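Local coordinates for subtilase cytotoxin subunit A (Escherichia coli, PDB 2IY9), which cleaves the host endoplasmic reticulum chaperone BiP as the serine-protease subunit of an AB5 toxin, provoking ER stress and eventually cell death, at residues S49-G54 and K145-S150; A67-T72 and L111-R116; T91-L96 and T271-A276; R175-A180 and I197-Y202. All coordinates share one frame; numbering follows the deposited sequence.

In the fold
Three of the four contacts are built on one parallel sheet, ordered 65-70, 111-116, 47-52, 147-149, 176-180, 215-221, 249-252. Interaction 2 pairs its first two strands, interaction 1 the next two, and interaction 4 sets a later loop against strand 176-180. Interaction 3 joins helices 84-98 and 271-288. Centres of interactions 1 and 2 lie about 8 Å apart, of 1 and 3 about 9 Å, of 2 and 4 about 18 Å. Along the chain, interaction 2 falls within the span of interaction 1, and interaction 4 within that of interaction 3. Asp52 in interaction 1 and Ser272 in interaction 3, inferred charge-relay residues, are thus brought together from distant parts of the sequence.

Interaction 1 (S49-G54 and K145-S150); sequences SVVDSG and KIINIS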
loop_
_atom_site.group_PDB
_atom_site.type_symbol
_atom_site.label_atom_id
_atom_site.label_comp_id
_atom_site.label_asym_id
_atom_site.label_seq_id
_atom_site.Cartn_x
_atom_site.Cartn_y
_atom_site.Cartn_z
ATOM N N SER A 49 -5.279 -1.349 -7.132
ATOM C CA SER A 49 -6.101 -2.370 -6.507
ATOM C C SER A 49 -6.162 -2.109 -4.994
ATOM O O SER A 49 -5.133 -1.908 -4.351
ATOM C CB SER A 49 -5.528 -3.753 -6.837
ATOM O OG SER A 49 -6.431 -4.773 -6.434
ATOM N N VAL A 50 -7.367 -2.066 -4.437
ATOM C CA VAL A 50 -7.515 -1.907 -2.992
ATOM C C VAL A 50 -8.124 -3.189 -2.428
ATOM O O VAL A 50 -9.344 -3.413 -2.518
ATOM C CB VAL A 50 -8.306 -0.636 -2.599
ATOM C CG1 VAL A 50 -8.640 -0.632 -1.096
ATOM C CG2 VAL A 50 -7.505 0.599 -2.947
ATOM N N VAL A 51 -7.242 -4.036 -1.890
ATOM C CA VAL A 51 -7.618 -5.346 -1.357
ATOM C C VAL A 51 -7.859 -5.117 0.137
ATOM O O VAL A 51 -6.919 -4.893 0.928
ATOM C CB VAL A 51 -6.533 -6.417 -1.638
ATOM C CG1 VAL A 51 -7.013 -7.812 -1.193
ATOM C CG2 VAL A 51 -6.169 -6.434 -3.137
ATOM N N ASP A 52 -9.134 -5.123 0.513
ATOM C CA ASP A 52 -9.524 -4.539 1.791
ATOM C C ASP A 52 -10.966 -4.888 2.149
ATOM O O ASP A 52 -11.482 -5.922 1.721
ATOM C CB ASP A 52 -9.306 -3.016 1.722
ATOM C CG ASP A 52 -8.845 -2.428 3.042
ATOM O OD1 ASP A 52 -9.639 -2.481 4.013
ATOM O OD2 ASP A 52 -7.699 -1.910 3.104
ATOM N N SER A 53 -11.614 -4.026 2.934
ATOM C CA SER A 53 -12.932 -4.323 3.490
ATOM C C SER A 53 -14.095 -3.796 2.631
ATOM O O SER A 53 -15.246 -3.818 3.065
ATOM C CB SER A 53 -13.022 -3.748 4.902
ATOM O OG SER A 53 -13.013 -2.329 4.872
ATOM N N GLY A 54 -13.785 -3.327 1.419
ATOM C CA GLY A 54 -14.798 -2.772 0.510
ATOM C C GLY A 54 -14.747 -1.254 0.483
ATOM O O GLY A 54 -14.363 -0.612 1.468
ATOM N N LYS A 145 -1.740 -2.876 -11.547
ATOM C CA LYS A 145 -0.310 -3.161 -11.475
ATOM C C LYS A 145 0.175 -2.973 -10.033
ATOM O O LYS A 145 1.016 -3.741 -9.517
ATOM C CB LYS A 145 0.444 -2.193 -12.393
ATOM C CG LYS A 145 1.895 -2.563 -12.663
ATOM C CD LYS A 145 2.563 -1.508 -13.530
ATOM C CE LYS A 145 3.964 -1.922 -13.981
ATOM N NZ LYS A 145 3.945 -3.103 -14.919
ATOM N N ILE A 146 -0.338 -1.915 -9.410
ATOM C CA ILE A 146 -0.034 -1.614 -8.028
ATOM C C ILE A 146 -1.189 -2.113 -7.179
ATOM O O ILE A 146 -2.320 -1.649 -7.326
ATOM C CB ILE A 146 0.188 -0.102 -7.777
ATOM C CG1 ILE A 146 1.267 0.474 -8.716
ATOM C CG2 ILE A 146 0.510 0.141 -6.294
ATOM C CD1 ILE A 146 2.561 -0.389 -8.828
ATOM N N ILE A 147 -0.874 -3.056 -6.293
ATOM C CA ILE A 147 -1.850 -3.727 -5.451
ATOM C C ILE A 147 -1.657 -3.341 -3.982
ATOM O O ILE A 147 -0.654 -3.701 -3.358
ATOM C CB ILE A 147 -1.743 -5.277 -5.611
ATOM C CG1 ILE A 147 -1.893 -5.691 -7.089
ATOM C CG2 ILE A 147 -2.784 -5.994 -4.750
ATOM C CD1 ILE A 147 -1.388 -7.108 -7.362
ATOM N N ASN A 148 -2.634 -2.621 -3.435
ATOM C CA ASN A 148 -2.562 -2.125 -2.063
ATOM C C ASN A 148 -3.195 -3.082 -1.074
ATOM O O ASN A 148 -4.397 -3.397 -1.157
ATOM C CB ASN A 148 -3.240 -0.763 -1.955
ATOM C CG ASN A 148 -3.071 -0.137 -0.582
ATOM O OD1 ASN A 148 -3.894 -0.340 0.335
ATOM N ND2 ASN A 148 -1.986 0.596 -0.418
ATOM N N ILE A 149 -2.378 -3.536 -0.130
ATOM C CA ILE A 149 -2.844 -4.418 0.927
ATOM C C ILE A 149 -2.498 -3.780 2.282
ATOM O O ILE A 149 -1.470 -4.085 2.891
ATOM C CB ILE A 149 -2.266 -5.848 0.767
ATOM C CG1 ILE A 149 -2.471 -6.318 -0.692
ATOM C CG2 ILE A 149 -2.895 -6.807 1.807
ATOM C CD1 ILE A 149 -2.352 -7.813 -0.950
ATOM N N SER A 150 -3.373 -2.880 2.719
ATOM C CA SER A 150 -3.239 -2.185 3.999
ATOM C C SER A 150 -3.742 -3.076 5.142
ATOM O O SER A 150 -4.725 -2.758 5.821
ATOM C CB SER A 150 -4.024 -0.870 3.973
ATOM O OG SER A 150 -3.348 0.132 3.243
HETATM O O HOH W 1 -5.782 -2.277 1.248
#
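Ser49-Asp52 and Ile147-Ile149 run parallel as neighbouring strands, their axes 4.8 Å apart at closest and turned by 24°, with Ser49 level with Ile147 and Val50 with Asn148. Three backbone bonds join them: Ser49 N to Ile146 O, Asn148 N to Ser49 O, and Val51 N to Asn148 O. On the face carrying Ser49 and Ile147, methyl CG2 of Val51 meets CG2 of Ile147 at 3.8 Å, the two side chains crossing at a slant. Further along, CB of Val51 lies 4.2 Å from CG1 of Ile149. Helix 125-134 packs against Ile147 and Ile149 here, while Ser49 OG bonds to Glu144.

Asn148 points to the other face, its CB 3.3 Å from Ser49 O. With CG anti to the backbone N (chi1 -174°), the amide reaches helix 271-288, where ND2 bonds to Ser279 OG. At the strand ends a water takes over from direct pairing: it accepts from Ser150 N at 2.9 Å and lies within bonding distance of Asp52 OD2 (2.7 Å) and of Asn148 OD1. Ser150 CB approaches the same OD2 to 3.9 Å, and its OG bonds to Ser272 O.

The apolar packing lies on the face of Ser49 and Ile147, and water-mediated polar contacts gather at the strand ends round Asp52. Ser150 O also accepts from His89 NE2, so this strand end meets all three inferred members of the charge relay.

Interaction 2 (A67-T72 and L111-R116); sequences AKFSFT and LISSRR
The edge of the parallel sheet is formed here: strand 65-70, the outermost on this side, pairs with strand 111-116, their axes 7° apart, and Phe69 lies beside Arg115 on it. Four backbone bonds, Ser114 N to Ala67 O, Phe69 N to Ser114 O, Arg116 N to Phe69 O and Phe71 N to Arg116 O, carry the pairing past the end of the strand into the following loop.

On the face bearing Ala67 and Phe69, the guanidinium of Arg115 lies flat on the Phe69 ring, planes 15° apart and centres 4.0 Å apart, a cation-pi stack. NH2 comes to 3.5 Å from CE2 of Phe69. The edge of the Phe71 ring approaches the guanidinium as well, its CZ 3.7 Å from NH1 of Arg115. The extended arginine chain runs alongside both rings, where a salt bridge from NE to Glu144 and a hydrogen bond between NH1 and Ser132 OG help to fix it.

On the opposite face Thr72 crosses the Arg116 side chain at about a right angle. OG1 of Thr72 sits 3.6 Å from CZ of Arg116, over the centre of the guanidinium, and CG2 is 3.6 Å from NE. Asp74 holds both, by a salt bridge to Arg116 NH1 and a hydrogen bond to Thr72 OG1.

Parallel pairing of this kind belongs to the central sheet of the subtilisin-like alpha/beta fold, in which helix 84-98 links these two strands.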
loop_
_atom_site.group_PDB
_atom_site.type_symbol
_atom_site.label_atom_id
_atom_site.label_comp_id
_atom_site.label_asym_id
_atom_site.label_seq_id
_atom_site.Cartn_x
_atom_site.Cartn_y
_atom_site.Cartn_z
ATOM N N ALA A 67 -13.580 -0.828 -10.874
ATOM C CA ALA A 67 -14.316 -2.056 -10.667
ATOM C C ALA A 67 -14.457 -2.314 -9.182
ATOM O O ALA A 67 -13.782 -1.691 -8.369
ATOM C CB ALA A 67 -13.609 -3.234 -11.338
ATOM N N LYS A 68 -15.345 -3.241 -8.837
ATOM C CA LYS A 68 -15.465 -3.727 -7.468
ATOM C C LYS A 68 -15.807 -5.211 -7.480
ATOM O O LYS A 68 -16.597 -5.668 -8.314
ATOM C CB LYS A 68 -16.481 -2.911 -6.657
ATOM C CG LYS A 68 -17.928 -2.961 -7.169
ATOM C CD LYS A 68 -18.802 -1.937 -6.443
ATOM C CE LYS A 68 -20.166 -1.810 -7.131
ATOM N NZ LYS A 68 -20.056 -1.366 -8.565
ATOM N N PHE A 69 -15.185 -5.946 -6.562
ATOM C CA PHE A 69 -15.303 -7.408 -6.470
ATOM C C PHE A 69 -15.553 -7.846 -5.041
ATOM O O PHE A 69 -15.119 -7.174 -4.094
ATOM C CB PHE A 69 -13.996 -8.082 -6.890
ATOM C CG PHE A 69 -13.617 -7.872 -8.326
ATOM C CD1 PHE A 69 -13.893 -8.851 -9.282
ATOM C CD2 PHE A 69 -12.913 -6.727 -8.720
ATOM C CE1 PHE A 69 -13.514 -8.666 -10.612
ATOM C CE2 PHE A 69 -12.535 -6.543 -10.044
ATOM C CZ PHE A 69 -12.836 -7.505 -10.985
ATOM N N SER A 70 -16.215 -9.000 -4.898
ATOM C CA SER A 70 -16.397 -9.654 -3.607
ATOM C C SER A 70 -15.603 -10.949 -3.514
ATOM O O SER A 70 -15.638 -11.786 -4.426
ATOM C CB SER A 70 -17.861 -9.999 -3.356
ATOM O OG SER A 70 -17.988 -10.610 -2.078
ATOM N N PHE A 71 -14.901 -11.102 -2.399
ATOM C CA PHE A 71 -14.290 -12.369 -2.035
ATOM C C PHE A 71 -14.726 -12.724 -0.625
ATOM O O PHE A 71 -14.004 -13.360 0.128
ATOM C CB PHE A 71 -12.777 -12.294 -2.198
ATOM C CG PHE A 71 -12.365 -12.038 -3.611
ATOM C CD1 PHE A 71 -12.293 -13.087 -4.526
ATOM C CD2 PHE A 71 -12.106 -10.736 -4.052
ATOM C CE1 PHE A 71 -11.947 -12.858 -5.851
ATOM C CE2 PHE A 71 -11.754 -10.493 -5.383
ATOM C CZ PHE A 71 -11.681 -11.558 -6.285
ATOM N N THR A 72 -15.938 -12.296 -0.292
ATOM C CA THR A 72 -16.500 -12.526 1.027
ATOM C C THR A 72 -17.710 -13.439 0.901
ATOM O O THR A 72 -18.269 -13.599 -0.190
ATOM C CB THR A 72 -16.875 -11.199 1.726
ATOM O OG1 THR A 72 -17.669 -10.406 0.838
ATOM C CG2 THR A 72 -15.609 -10.427 2.092
ATOM N N LEU A 111 -7.613 5.592 -10.559
ATOM C CA LEU A 111 -8.878 4.950 -10.271
ATOM C C LEU A 111 -8.625 3.816 -9.289
ATOM O O LEU A 111 -7.472 3.483 -9.009
ATOM C CB LEU A 111 -9.517 4.417 -11.551
ATOM C CG LEU A 111 -9.832 5.438 -12.648
ATOM C CD1 LEU A 111 -10.310 4.730 -13.925
ATOM C CD2 LEU A 111 -10.860 6.433 -12.187
ATOM N N ILE A 112 -9.705 3.237 -8.770
ATOM C CA ILE A 112 -9.621 2.240 -7.717
ATOM C C ILE A 112 -10.411 0.992 -8.124
ATOM O O ILE A 112 -11.563 1.084 -8.565
ATOM C CB ILE A 112 -10.202 2.808 -6.377
ATOM C CG1 ILE A 112 -9.366 4.004 -5.869
ATOM C CG2 ILE A 112 -10.382 1.689 -5.311
ATOM C CD1 ILE A 112 -7.924 3.656 -5.440
ATOM N N SER A 113 -9.776 -0.164 -7.977
ATOM C CA SER A 113 -10.462 -1.448 -8.099
ATOM C C SER A 113 -10.556 -2.060 -6.709
ATOM O O SER A 113 -9.540 -2.483 -6.135
ATOM C CB SER A 113 -9.710 -2.382 -9.047
ATOM O OG SER A 113 -10.354 -3.641 -9.113
ATOM N N SER A 114 -11.776 -2.096 -6.175
ATOM C CA SER A 114 -12.011 -2.601 -4.832
ATOM C C SER A 114 -12.179 -4.115 -4.839
ATOM O O SER A 114 -12.986 -4.665 -5.598
ATOM C CB SER A 114 -13.226 -1.943 -4.203
ATOM O OG SER A 114 -13.404 -2.420 -2.885
ATOM N N ARG A 115 -11.391 -4.787 -4.008
ATOM C CA ARG A 115 -11.496 -6.227 -3.886
ATOM C C ARG A 115 -11.748 -6.529 -2.422
ATOM O O ARG A 115 -10.823 -6.506 -1.586
ATOM C CB ARG A 115 -10.240 -6.909 -4.444
ATOM C CG ARG A 115 -10.081 -6.693 -5.950
ATOM C CD ARG A 115 -8.797 -7.256 -6.530
ATOM N NE ARG A 115 -8.818 -7.111 -7.987
ATOM C CZ ARG A 115 -9.299 -8.028 -8.824
ATOM N NH1 ARG A 115 -9.789 -9.174 -8.352
ATOM N NH2 ARG A 115 -9.298 -7.796 -10.128
ATOM N N ARG A 116 -13.015 -6.784 -2.100
ATOM C CA ARG A 116 -13.388 -6.952 -0.700
ATOM C C ARG A 116 -13.052 -8.360 -0.218
ATOM O O ARG A 116 -13.542 -9.335 -0.782
ATOM C CB ARG A 116 -14.858 -6.614 -0.449
ATOM C CG ARG A 116 -15.193 -6.678 1.048
ATOM C CD ARG A 116 -16.669 -6.469 1.393
ATOM N NE ARG A 116 -16.943 -7.183 2.645
ATOM C CZ ARG A 116 -18.135 -7.615 3.057
ATOM N NH1 ARG A 116 -19.244 -7.393 2.355
ATOM N NH2 ARG A 116 -18.212 -8.273 4.202
HETATM O O HOH W 2 -15.206 -4.385 -3.395
#

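Interaction 3 (T91-L96 and T271-A276); sequences TAMASL and TSEATA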
loop_
_atom_site.group_PDB
_atom_site.type_symbol
_atom_site.label_atom_id
_atom_site.label_comp_id
_atom_site.label_asym_id
_atom_site.label_seq_id
_atom_site.Cartn_x
_atom_site.Cartn_y
_atom_site.Cartn_z
ATOM N N THR A 91 -12.583 2.223 2.358
ATOM C CA THR A 91 -12.871 3.599 1.905
ATOM C C THR A 91 -11.757 4.565 2.334
ATOM O O THR A 91 -11.306 5.406 1.549
ATOM C CB THR A 91 -14.240 4.116 2.446
ATOM O OG1 THR A 91 -15.270 3.170 2.140
ATOM C CG2 THR A 91 -14.609 5.461 1.827
ATOM N N ALA A 92 -11.324 4.437 3.587
ATOM C CA ALA A 92 -10.215 5.225 4.108
ATOM C C ALA A 92 -8.966 5.097 3.219
ATOM O O ALA A 92 -8.381 6.101 2.817
ATOM C CB ALA A 92 -9.905 4.815 5.539
ATOM N N MET A 93 -8.575 3.858 2.916
ATOM C CA MET A 93 -7.354 3.595 2.137
ATOM C C MET A 93 -7.462 4.133 0.719
ATOM O O MET A 93 -6.556 4.838 0.241
ATOM C CB MET A 93 -7.021 2.101 2.132
ATOM C CG MET A 93 -6.856 1.482 3.548
ATOM S SD MET A 93 -5.587 2.292 4.536
ATOM C CE MET A 93 -6.537 3.159 5.773
ATOM N N ALA A 94 -8.586 3.824 0.073
ATOM C CA ALA A 94 -8.917 4.340 -1.246
ATOM C C ALA A 94 -8.831 5.858 -1.263
ATOM O O ALA A 94 -8.293 6.426 -2.209
ATOM C CB ALA A 94 -10.297 3.880 -1.686
ATOM N N SER A 95 -9.330 6.510 -0.209
ATOM C CA SER A 95 -9.299 7.970 -0.169
ATOM C C SER A 95 -7.864 8.492 -0.129
ATOM O O SER A 95 -7.548 9.457 -0.827
ATOM C CB SER A 95 -10.167 8.548 0.958
ATOM O OG SER A 95 -9.586 8.416 2.248
ATOM N N LEU A 96 -6.996 7.843 0.659
ATOM C CA LEU A 96 -5.597 8.275 0.773
ATOM C C LEU A 96 -4.830 8.153 -0.549
ATOM O O LEU A 96 -3.976 8.983 -0.854
ATOM C CB LEU A 96 -4.873 7.509 1.887
ATOM C CG LEU A 96 -5.376 7.775 3.309
ATOM C CD1 LEU A 96 -4.671 6.835 4.272
ATOM C CD2 LEU A 96 -5.202 9.259 3.733
ATOM N N THR A 271 0.232 1.599 10.106
ATOM C CA THR A 271 0.817 1.099 8.859
ATOM C C THR A 271 -0.178 0.974 7.702
ATOM O O THR A 271 0.232 0.942 6.547
ATOM C CB THR A 271 1.521 -0.258 9.068
ATOM O OG1 THR A 271 0.575 -1.212 9.551
ATOM C CG2 THR A 271 2.684 -0.123 10.062
ATOM N N SER A 272 -1.477 0.897 7.997
ATOM C CA SER A 272 -2.487 0.867 6.925
ATOM C C SER A 272 -2.398 2.153 6.104
ATOM O O SER A 272 -2.305 2.123 4.866
ATOM C CB SER A 272 -3.901 0.709 7.497
ATOM O OG SER A 272 -4.071 -0.556 8.123
ATOM N N GLU A 273 -2.405 3.281 6.810
ATOM C CA GLU A 273 -2.326 4.605 6.183
ATOM C C GLU A 273 -1.011 4.800 5.418
ATOM O O GLU A 273 -1.006 5.322 4.290
ATOM C CB GLU A 273 -2.458 5.692 7.254
ATOM C CG GLU A 273 -3.844 5.776 7.901
ATOM C CD GLU A 273 -4.096 4.761 9.014
ATOM O OE1 GLU A 273 -3.207 3.938 9.356
ATOM O OE2 GLU A 273 -5.221 4.781 9.559
ATOM N N ALA A 274 0.094 4.390 6.043
ATOM C CA ALA A 274 1.426 4.483 5.436
ATOM C C ALA A 274 1.495 3.683 4.133
ATOM O O ALA A 274 2.029 4.147 3.141
ATOM C CB ALA A 274 2.502 3.990 6.418
ATOM N N THR A 275 0.942 2.479 4.155
ATOM C CA THR A 275 0.899 1.646 2.968
ATOM C C THR A 275 0.129 2.336 1.835
ATOM O O THR A 275 0.565 2.315 0.687
ATOM C CB THR A 275 0.275 0.295 3.293
ATOM O OG1 THR A 275 1.055 -0.335 4.316
ATOM C CG2 THR A 275 0.206 -0.596 2.051
ATOM N N ALA A 276 -1.016 2.936 2.162
ATOM C CA ALA A 276 -1.845 3.601 1.148
ATOM C C ALA A 276 -1.057 4.700 0.439
ATOM O O ALA A 276 -1.123 4.864 -0.786
ATOM C CB ALA A 276 -3.118 4.153 1.776
#
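Met93 reaches from helix 84-98 to Ser272 at the start of helix 271-288. Its CB leaves the backbone without pointing straight at the other helix. CG stands anti to the carbonyl carbon (chi1 -57°), and a bend at chi2 (-58°) then swings the sulfur across the gap. SD makes the closest approach, 3.3 Å from Ser272 O, and also comes to 3.8 Å from CB of that serine and 4.1 Å from CB of Ala276. CE bends back toward its own helix, still 4.0 Å from Ser272 CB.

One turn on, Leu96 covers the next part of the interface. Its CB meets Ala276 CB at 3.8 Å, while CD1 reaches Glu273, 3.8 Å from CA, where the two side chains slant across each other. The small methyl of Ala276 also fits against the backbone of the first helix, 3.8 Å from Met93 O. No hydrogen bond crosses between the segments. Ser272 O, against which the sulfur packs, accepts from Ala276 N within the helix and from the hydroxyl of Ser150.

The helix axes pass 9.0 Å apart at an angle of -36°. Ile256 of strand 256-259 touches both Leu96 and Glu273, and strands 176-180 and 215-221 lie against the second helix through Thr271 and Thr275. Ser272 and His89, both inferred charge-relay residues, are carried by these two helices, with Met93 packed beside Ser272 and close to Asp52.

Interaction 4 (R175-A180 and I197-Y202); sequences RLIVAA and IWPAAY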
loop_
_atom_site.group_PDB
_atom_site.type_symbol
_atom_site.label_atom_id
_atom_site.label_comp_id
_atom_site.label_asym_id
_atom_site.label_seq_id
_atom_site.Cartn_x
_atom_site.Cartn_y
_atom_site.Cartn_z
ATOM N N ARG A 175 3.645 -7.036 -11.624
ATOM C CA ARG A 175 2.840 -6.352 -10.599
ATOM C C ARG A 175 3.565 -6.267 -9.264
ATOM O O ARG A 175 4.462 -7.071 -8.979
ATOM C CB ARG A 175 1.490 -7.049 -10.411
ATOM C CG ARG A 175 0.715 -7.238 -11.704
ATOM C CD ARG A 175 -0.674 -7.850 -11.468
ATOM N NE ARG A 175 -1.270 -8.245 -12.740
ATOM C CZ ARG A 175 -1.931 -7.422 -13.551
ATOM N NH1 ARG A 175 -2.113 -6.151 -13.222
ATOM N NH2 ARG A 175 -2.433 -7.884 -14.688
ATOM N N LEU A 176 3.155 -5.287 -8.454
ATOM C CA LEU A 176 3.711 -5.073 -7.137
ATOM C C LEU A 176 2.645 -5.121 -6.068
ATOM O O LEU A 176 1.535 -4.630 -6.267
ATOM C CB LEU A 176 4.411 -3.720 -7.047
ATOM C CG LEU A 176 5.720 -3.621 -7.826
ATOM C CD1 LEU A 176 6.149 -2.180 -7.848
ATOM C CD2 LEU A 176 6.803 -4.569 -7.231
ATOM N N ILE A 177 3.004 -5.699 -4.928
ATOM C CA ILE A 177 2.116 -5.701 -3.768
ATOM C C ILE A 177 2.715 -4.802 -2.706
ATOM O O ILE A 177 3.858 -5.000 -2.267
ATOM C CB ILE A 177 1.887 -7.105 -3.209
ATOM C CG1 ILE A 177 1.073 -7.929 -4.218
ATOM C CG2 ILE A 177 1.158 -7.043 -1.871
ATOM C CD1 ILE A 177 0.807 -9.327 -3.759
ATOM N N VAL A 178 1.945 -3.793 -2.332
ATOM C CA VAL A 178 2.342 -2.877 -1.280
ATOM C C VAL A 178 1.601 -3.326 -0.023
ATOM O O VAL A 178 0.367 -3.283 0.034
ATOM C CB VAL A 178 2.026 -1.418 -1.661
ATOM C CG1 VAL A 178 2.677 -0.450 -0.660
ATOM C CG2 VAL A 178 2.531 -1.127 -3.079
ATOM N N ALA A 179 2.376 -3.796 0.957
ATOM C CA ALA A 179 1.844 -4.508 2.123
ATOM C C ALA A 179 2.250 -3.872 3.451
ATOM O O ALA A 179 3.434 -3.679 3.711
ATOM C CB ALA A 179 2.295 -5.948 2.086
ATOM N N ALA A 180 1.257 -3.559 4.289
ATOM C CA ALA A 180 1.499 -3.024 5.636
ATOM C C ALA A 180 2.168 -4.095 6.496
ATOM O O ALA A 180 1.790 -5.271 6.413
ATOM C CB ALA A 180 0.172 -2.592 6.275
ATOM N N ILE A 197 2.150 -10.727 9.919
ATOM C CA ILE A 197 1.100 -10.424 8.942
ATOM C C ILE A 197 1.583 -10.663 7.514
ATOM O O ILE A 197 2.665 -10.207 7.128
ATOM C CB ILE A 197 0.559 -8.983 9.118
ATOM C CG1 ILE A 197 -0.021 -8.824 10.524
ATOM C CG2 ILE A 197 -0.501 -8.672 8.081
ATOM C CD1 ILE A 197 0.047 -7.435 11.065
ATOM N N TRP A 198 0.767 -11.399 6.760
ATOM C CA TRP A 198 1.011 -11.727 5.356
ATOM C C TRP A 198 0.170 -10.800 4.464
ATOM O O TRP A 198 -0.939 -10.454 4.843
ATOM C CB TRP A 198 0.648 -13.200 5.097
ATOM C CG TRP A 198 1.704 -14.141 5.625
ATOM C CD1 TRP A 198 1.841 -14.577 6.915
ATOM C CD2 TRP A 198 2.775 -14.740 4.880
ATOM N NE1 TRP A 198 2.937 -15.413 7.016
ATOM C CE2 TRP A 198 3.526 -15.526 5.784
ATOM C CE3 TRP A 198 3.172 -14.692 3.534
ATOM C CZ2 TRP A 198 4.655 -16.253 5.386
ATOM C CZ3 TRP A 198 4.284 -15.419 3.137
ATOM C CH2 TRP A 198 5.027 -16.178 4.065
ATOM N N PRO A 199 0.676 -10.427 3.263
ATOM C CA PRO A 199 1.918 -10.895 2.644
ATOM C C PRO A 199 3.207 -10.187 3.056
ATOM O O PRO A 199 4.262 -10.532 2.530
ATOM C CB PRO A 199 1.674 -10.656 1.146
ATOM C CG PRO A 199 0.725 -9.498 1.100
ATOM C CD PRO A 199 -0.047 -9.479 2.391
ATOM N N ALA A 200 3.154 -9.225 3.978
ATOM C CA ALA A 200 4.405 -8.598 4.432
ATOM C C ALA A 200 5.412 -9.643 4.971
ATOM O O ALA A 200 6.621 -9.482 4.807
ATOM C CB ALA A 200 4.136 -7.513 5.473
ATOM N N ALA A 201 4.898 -10.722 5.563
ATOM C CA ALA A 201 5.736 -11.765 6.191
ATOM C C ALA A 201 6.508 -12.633 5.183
ATOM O O ALA A 201 7.380 -13.415 5.575
ATOM C CB ALA A 201 4.893 -12.641 7.089
ATOM N N TYR A 202 6.178 -12.500 3.895
ATOM C CA TYR A 202 6.936 -13.152 2.842
ATOM C C TYR A 202 8.408 -12.818 3.053
ATOM O O TYR A 202 8.786 -11.640 3.164
ATOM C CB TYR A 202 6.450 -12.701 1.458
ATOM C CG TYR A 202 7.141 -13.373 0.281
ATOM C CD1 TYR A 202 7.234 -14.769 0.196
ATOM C CD2 TYR A 202 7.673 -12.613 -0.761
ATOM C CE1 TYR A 202 7.864 -15.386 -0.893
ATOM C CE2 TYR A 202 8.302 -13.215 -1.851
ATOM C CZ TYR A 202 8.393 -14.605 -1.904
ATOM O OH TYR A 202 9.009 -15.203 -2.974
HETATM O O HOH W 3 0.766 -7.564 4.989
#
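Ile197 begins the segment, lying loosely against Ala180, the last residue of strand 176-180: its CG2 methyl stays 4.4 Å from Ala180 O. The side chain of Trp198 sets off away from the strand, and its ring meets that of Trp162 at a small angle. The peptide bond between Trp198 and Pro199 is cis, and the proline that follows points toward the strand. Pro199 CG is the touching atom. It lies 3.9 Å from CG2 of Ile177 and 4.0 Å from CB of Ala179, two residues whose side chains leave the same face of the strand. The isoleucine and the proline cross at about a right angle. CG2 of Ile177 is the branch held anti to the backbone N, which brings that methyl to the ring.

Ala200 makes the closest contact: its CB sits 3.4 Å from Ala180 O and 4.2 Å from CB of Ala179. The main-chain polar groups here are joined by a water that donates to Ala180 O at 2.9 Å and accepts from Ala200 N at 3.1 Å. After Ala201, the type I turn from Pro199 closes with a bond from Tyr202 N to Pro199 O. Arg217 of the neighbouring strand 215-221 grips the carbonyls of Ala200 and Tyr202.

Across the two segments themselves there is no direct hydrogen bond. The direct contacts are van der Waals ones, mostly carbon on carbon, though Ala200 CB rests on the carbonyl of Ala180 and Ala179 CB on Ala200 N. One water pairs a carbonyl with an N-H, so the loop packs beside the strand without adding another strand to the sheet.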